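Local atomic coordinates of cellobiose 2-epimerase (Caldibacillus thermoamylovorans, PDB entry 5ZHB), a protein that probably catalyses the interconversion of cellobiose and its C2 epimer, 4-O-beta-D-glucosyl-D-mannose, as a member of the N-acylglucosamine 2-epimerase family. Residues E191-L196 with E203-R208; L196-E201 with L259-N264. One frame throughout, in Å; residues are numbered along the deposited sequence.

Contact 1 of 2, residues E191-L196 with E203-R208; sequences EAYTNL and EQLKGR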
loop_
_atom_site.group_PDB
_atom_site.type_symbol
_atom_site.label_atom_id
_atom_site.label_comp_id
_atom_site.label_asym_id
_atom_site.label_seq_id
_atom_site.Cartn_x
_atom_site.Cartn_y
_atom_site.Cartn_z
ATOM N N GLU A 191 -6.593 5.489 2.247
ATOM C CA GLU A 191 -5.358 5.414 3.012
ATOM C C GLU A 191 -4.678 6.787 3.021
ATOM O O GLU A 191 -4.253 7.266 4.052
ATOM C CB GLU A 191 -4.495 4.343 2.344
ATOM C CG GLU A 191 -3.052 4.246 2.822
ATOM C CD GLU A 191 -2.274 3.275 1.947
ATOM O OE1 GLU A 191 -2.260 3.480 0.715
ATOM O OE2 GLU A 191 -1.747 2.296 2.473
ATOM N N ALA A 192 -4.524 7.379 1.833
ATOM C CA ALA A 192 -3.857 8.663 1.689
ATOM C C ALA A 192 -4.593 9.767 2.456
ATOM O O ALA A 192 -4.000 10.571 3.184
ATOM C CB ALA A 192 -3.814 8.960 0.216
ATOM N N TYR A 193 -5.903 9.800 2.281
ATOM C CA TYR A 193 -6.716 10.845 2.882
ATOM C C TYR A 193 -6.736 10.729 4.399
ATOM O O TYR A 193 -6.796 11.755 5.064
ATOM C CB TYR A 193 -8.152 10.793 2.367
ATOM C CG TYR A 193 -8.371 11.367 0.973
ATOM C CD1 TYR A 193 -7.306 11.700 0.139
ATOM C CD2 TYR A 193 -9.661 11.576 0.501
ATOM C CE1 TYR A 193 -7.524 12.236 -1.113
ATOM C CE2 TYR A 193 -9.893 12.120 -0.750
ATOM C CZ TYR A 193 -8.819 12.471 -1.553
ATOM O OH TYR A 193 -9.065 12.974 -2.810
ATOM N N THR A 194 -6.720 9.496 4.936
ATOM C CA THR A 194 -6.541 9.301 6.375
ATOM C C THR A 194 -5.303 10.042 6.878
ATOM O O THR A 194 -5.360 10.746 7.901
ATOM C CB THR A 194 -6.448 7.819 6.710
ATOM O OG1 THR A 194 -7.693 7.305 6.258
ATOM C CG2 THR A 194 -6.314 7.540 8.197
ATOM N N ASN A 195 -4.190 9.905 6.151
ATOM C CA ASN A 195 -2.919 10.493 6.563
ATOM C C ASN A 195 -2.950 12.016 6.419
ATOM O O ASN A 195 -2.332 12.740 7.231
ATOM C CB ASN A 195 -1.754 9.814 5.839
ATOM C CG ASN A 195 -0.551 9.610 6.721
ATOM O OD1 ASN A 195 -0.677 9.170 7.877
ATOM N ND2 ASN A 195 0.636 9.926 6.209
ATOM N N LEU A 196 -3.674 12.492 5.402
ATOM C CA LEU A 196 -3.796 13.923 5.153
ATOM C C LEU A 196 -4.558 14.551 6.322
ATOM O O LEU A 196 -4.164 15.599 6.840
ATOM C CB LEU A 196 -4.465 14.184 3.804
ATOM C CG LEU A 196 -4.648 15.656 3.398
ATOM C CD1 LEU A 196 -3.354 16.464 3.409
ATOM C CD2 LEU A 196 -5.289 15.758 2.036
ATOM N N GLU A 203 -12.703 19.943 7.422
ATOM C CA GLU A 203 -14.021 19.336 7.560
ATOM C C GLU A 203 -14.494 18.740 6.230
ATOM O O GLU A 203 -15.129 17.675 6.190
ATOM C CB GLU A 203 -14.998 20.372 8.136
ATOM C CG GLU A 203 -16.413 19.839 8.362
ATOM C CD GLU A 203 -16.666 18.888 9.536
ATOM O OE1 GLU A 203 -15.834 18.714 10.464
ATOM O OE2 GLU A 203 -17.760 18.278 9.494
ATOM N N GLN A 204 -14.206 19.405 5.114
ATOM C CA GLN A 204 -14.587 18.830 3.833
ATOM C C GLN A 204 -13.861 17.491 3.587
ATOM O O GLN A 204 -14.480 16.528 3.119
ATOM C CB GLN A 204 -14.380 19.830 2.697
ATOM C CG GLN A 204 -14.799 19.266 1.346
ATOM C CD GLN A 204 -14.941 20.328 0.273
ATOM O OE1 GLN A 204 -15.502 21.408 0.501
ATOM N NE2 GLN A 204 -14.448 20.020 -0.920
ATOM N N LEU A 205 -12.557 17.434 3.877
ATOM C CA LEU A 205 -11.768 16.207 3.742
ATOM C C LEU A 205 -12.411 15.101 4.590
ATOM O O LEU A 205 -12.702 14.004 4.088
ATOM C CB LEU A 205 -10.327 16.502 4.161
ATOM C CG LEU A 205 -9.385 15.298 4.322
ATOM C CD1 LEU A 205 -9.318 14.460 3.042
ATOM C CD2 LEU A 205 -8.012 15.703 4.735
ATOM N N LYS A 206 -12.714 15.441 5.857
ATOM C CA LYS A 206 -13.425 14.527 6.740
ATOM C C LYS A 206 -14.621 13.905 6.025
ATOM O O LYS A 206 -14.848 12.692 6.097
ATOM C CB LYS A 206 -13.884 15.225 8.027
ATOM C CG LYS A 206 -14.232 14.272 9.160
ATOM C CD LYS A 206 -14.811 14.984 10.375
ATOM C CE LYS A 206 -15.241 14.044 11.438
ATOM N NZ LYS A 206 -15.502 14.781 12.676
ATOM N N GLY A 207 -15.388 14.738 5.307
ATOM C CA GLY A 207 -16.551 14.244 4.611
ATOM C C GLY A 207 -16.188 13.354 3.433
ATOM O O GLY A 207 -16.969 12.476 3.073
ATOM N N ARG A 208 -15.034 13.623 2.795
ATOM C CA ARG A 208 -14.567 12.766 1.713
ATOM C C ARG A 208 -14.184 11.391 2.281
ATOM O O ARG A 208 -14.485 10.367 1.660
ATOM C CB ARG A 208 -13.452 13.462 0.911
ATOM C CG ARG A 208 -13.894 14.811 0.324
ATOM C CD ARG A 208 -14.490 14.651 -1.070
ATOM N NE ARG A 208 -15.804 14.039 -1.009
ATOM C CZ ARG A 208 -16.486 13.437 -1.942
ATOM N NH1 ARG A 208 -15.947 12.946 -3.043
ATOM N NH2 ARG A 208 -17.765 13.258 -1.702
#
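Leu205 reaches across to Tyr193 and Leu196, and its side chain can be followed outward atom by atom. CB and CG make no close approach across the contact; the two methyls do the touching. With CG anti to the backbone N (chi1 170°), the stem carries the fork over to helix 183-199. One prong, CD1, lies obliquely to the Tyr193 ring, 3.8 Å from Tyr193 CG, and also meets CB and CD2 of that residue. The other prong, CD2, sits 3.6 Å from Leu196 CG and next to Leu196 CD2, so the two branches reach residues about one turn apart on the same helix. Further out along the ring, Tyr193 CE2 is 4.2 Å from Arg208 CB. The axes of segments 191-196 and 203-208 are 9.9 Å apart at closest approach and run nearly antiparallel (153°), as in an alpha-hairpin of consecutive helices. Tyr141 of helix 131-145 touches Leu196, Leu205 and Arg208. With an alanine at Leu205 both methyls are gone, and a gap facing Tyr193 and Leu196 would probably open. The polar ends turn elsewhere, Tyr193 OH to Glu145 and Arg208 NH1 to Tyr156; the pairing of these two segments therefore rests on apolar fit, not directional bonds.

Contact 2 of 2, residues L196-E201 with L259-N264; sequences LYRVWE and LKVTGN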
loop_
_atom_site.group_PDB
_atom_site.type_symbol
_atom_site.label_atom_id
_atom_site.label_comp_id
_atom_site.label_asym_id
_atom_site.label_seq_id
_atom_site.Cartn_x
_atom_site.Cartn_y
_atom_site.Cartn_z
ATOM N N LEU A 196 -3.674 12.492 5.402
ATOM C CA LEU A 196 -3.796 13.923 5.153
ATOM C C LEU A 196 -4.558 14.551 6.322
ATOM O O LEU A 196 -4.164 15.599 6.840
ATOM C CB LEU A 196 -4.465 14.184 3.804
ATOM C CG LEU A 196 -4.648 15.656 3.398
ATOM C CD1 LEU A 196 -3.354 16.464 3.409
ATOM C CD2 LEU A 196 -5.289 15.758 2.036
ATOM N N TYR A 197 -5.623 13.874 6.772
ATOM C CA TYR A 197 -6.468 14.411 7.832
ATOM C C TYR A 197 -5.697 14.464 9.152
ATOM O O TYR A 197 -5.935 15.352 9.966
ATOM C CB TYR A 197 -7.758 13.593 7.916
ATOM C CG TYR A 197 -8.772 14.241 8.842
ATOM C CD1 TYR A 197 -9.614 15.248 8.389
ATOM C CD2 TYR A 197 -8.794 13.922 10.197
ATOM C CE1 TYR A 197 -10.501 15.877 9.249
ATOM C CE2 TYR A 197 -9.703 14.513 11.059
ATOM C CZ TYR A 197 -10.546 15.500 10.582
ATOM O OH TYR A 197 -11.410 16.085 11.450
ATOM N N ARG A 198 -4.748 13.540 9.363
ATOM C CA ARG A 198 -3.870 13.599 10.520
ATOM C C ARG A 198 -3.111 14.921 10.552
ATOM O O ARG A 198 -2.721 15.382 11.608
ATOM C CB ARG A 198 -2.831 12.468 10.556
ATOM C CG ARG A 198 -3.404 11.076 10.784
ATOM C CD ARG A 198 -2.274 10.056 10.860
ATOM N NE ARG A 198 -2.714 8.732 11.323
ATOM C CZ ARG A 198 -3.015 7.674 10.565
ATOM N NH1 ARG A 198 -2.745 7.635 9.258
ATOM N NH2 ARG A 198 -3.616 6.659 11.145
ATOM N N VAL A 199 -2.847 15.511 9.391
ATOM C CA VAL A 199 -1.930 16.639 9.323
ATOM C C VAL A 199 -2.655 17.945 8.993
ATOM O O VAL A 199 -2.077 19.014 9.115
ATOM C CB VAL A 199 -0.942 16.113 8.261
ATOM C CG1 VAL A 199 -0.703 17.028 7.074
ATOM C CG2 VAL A 199 0.320 15.594 8.908
ATOM N N TRP A 200 -3.928 17.831 8.600
ATOM C CA TRP A 200 -4.749 18.914 8.084
ATOM C C TRP A 200 -6.199 18.531 8.343
ATOM O O TRP A 200 -6.810 17.816 7.551
ATOM C CB TRP A 200 -4.498 19.149 6.586
ATOM C CG TRP A 200 -5.252 20.302 5.964
ATOM C CD1 TRP A 200 -5.290 21.598 6.402
ATOM C CD2 TRP A 200 -6.066 20.255 4.768
ATOM N NE1 TRP A 200 -6.072 22.354 5.568
ATOM C CE2 TRP A 200 -6.566 21.563 4.562
ATOM C CE3 TRP A 200 -6.419 19.246 3.858
ATOM C CZ2 TRP A 200 -7.393 21.879 3.488
ATOM C CZ3 TRP A 200 -7.240 19.560 2.795
ATOM C CH2 TRP A 200 -7.718 20.864 2.613
ATOM N N GLU A 201 -6.735 18.967 9.491
ATOM C CA GLU A 201 -8.053 18.522 9.924
ATOM C C GLU A 201 -9.138 19.359 9.256
ATOM O O GLU A 201 -9.852 20.094 9.925
ATOM C CB GLU A 201 -8.164 18.586 11.450
ATOM C CG GLU A 201 -7.143 17.694 12.151
ATOM C CD GLU A 201 -7.383 17.466 13.630
ATOM O OE1 GLU A 201 -8.474 17.853 14.100
ATOM O OE2 GLU A 201 -6.485 16.915 14.305
ATOM N N LEU A 259 -11.677 5.239 10.429
ATOM C CA LEU A 259 -12.634 5.384 11.520
ATOM C C LEU A 259 -12.031 6.100 12.725
ATOM O O LEU A 259 -12.649 7.033 13.243
ATOM C CB LEU A 259 -13.209 4.019 11.881
ATOM C CG LEU A 259 -14.066 3.351 10.813
ATOM C CD1 LEU A 259 -14.515 1.977 11.313
ATOM C CD2 LEU A 259 -15.237 4.208 10.388
ATOM N N LYS A 260 -10.856 5.660 13.189
ATOM C CA LYS A 260 -10.243 6.203 14.390
ATOM C C LYS A 260 -9.838 7.668 14.212
ATOM O O LYS A 260 -10.051 8.488 15.119
ATOM C CB LYS A 260 -9.002 5.409 14.819
ATOM C CG LYS A 260 -9.227 3.966 15.253
ATOM C CD LYS A 260 -7.995 3.071 15.123
ATOM C CE LYS A 260 -8.351 1.648 15.332
ATOM N NZ LYS A 260 -7.282 0.667 15.107
ATOM N N VAL A 261 -9.213 8.002 13.070
ATOM C CA VAL A 261 -8.706 9.350 12.820
ATOM C C VAL A 261 -9.855 10.353 12.718
ATOM O O VAL A 261 -9.712 11.516 13.089
ATOM C CB VAL A 261 -7.828 9.321 11.550
ATOM C CG1 VAL A 261 -7.588 10.687 10.939
ATOM C CG2 VAL A 261 -6.503 8.609 11.789
ATOM N N THR A 262 -11.015 9.925 12.225
ATOM C CA THR A 262 -12.124 10.846 12.065
ATOM C C THR A 262 -13.201 10.719 13.166
ATOM O O THR A 262 -14.211 11.415 13.088
ATOM C CB THR A 262 -12.749 10.659 10.693
ATOM O OG1 THR A 262 -13.347 9.367 10.587
ATOM C CG2 THR A 262 -11.750 10.901 9.578
ATOM N N GLY A 263 -13.054 9.812 14.140
ATOM C CA GLY A 263 -14.017 9.700 15.233
ATOM C C GLY A 263 -15.350 9.112 14.777
ATOM O O GLY A 263 -16.403 9.394 15.343
ATOM N N ASN A 264 -15.318 8.258 13.757
ATOM C CA ASN A 264 -16.535 7.693 13.217
ATOM C C ASN A 264 -16.865 6.415 13.998
ATOM O O ASN A 264 -16.209 5.397 13.812
ATOM C CB ASN A 264 -16.395 7.544 11.710
ATOM C CG ASN A 264 -17.632 6.978 11.053
ATOM O OD1 ASN A 264 -18.448 6.291 11.677
ATOM N ND2 ASN A 264 -17.759 7.203 9.761
#
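Val261 splits its two methyls between Tyr197 and Arg198, neighbours on helix 183-199. The nearest CA pair, Arg198 and Val261, is 6.8 Å apart, and the valine's CB is directed toward the opposing segment. CG1, anti to the valine's backbone N (chi1 162°), approaches the edge of the Tyr197 ring close to its plane, 3.5 Å from Tyr197 CD2. The same ring edge also runs past the valine's carbonyl, Tyr197 CE2 lying 3.6 Å from Val261 O. The side chains of Tyr197 and Val261 run alongside each other, pointing opposite ways, an edge-on packing that leaves the ring faces to other groups. Thr262 CG2 lies 4.2 Å above the plane on one face, offset toward the rim, and Glu201 CA is on the opposite face, likewise offset.

Both segments contain the C-terminal ends of helices, 183-199 and 245-262. The family belongs to the six-hairpin clan, whose members are built as alpha/alpha barrels, and these helices are probably part of such a barrel. The second helix finishes in a Schellman motif: Gly263 has positive phi (71°), and Asn264 N bonds back to Leu259 O at 3.0 Å.

The valine's other methyl, CG2, sits over one face of the Arg198 guanidinium, with Arg198 NH2 3.5 Å away and CZ a little farther. The arginine's chain is extended from CG to NE, and the side chains of Arg198 and Val261 cross at about a right angle. Two polar partners hold the guanidinium: NH1 is hydrogen-bonded to Asn195 OD1, about one turn back on its own helix, and NH2 forms a salt bridge with Asp257 OD2 on helix 245-262.

How the contacts relate
Contacts 1 and 2 lie with centres about 6 Å apart on the same side of the chain's centre. Both use helix 183-199 and share Leu196, which touches the opposing segment only in contact 1; helix 203-220 follows it directly, whereas helix 245-262 comes later. Along the chain the segments alternate: 191-196, 196-201, 203-208, then 259-264. The two contacts also touch each other, with Leu205 CD2 3.6 Å from Tyr197 N and Lys206 CE 3.3 Å from Thr262 O. Helix 183-199 is therefore packed by its sequence neighbour through contact 1 and by a more distant helix through contact 2, a local and a longer-range joint built around a single helix of the helical fold.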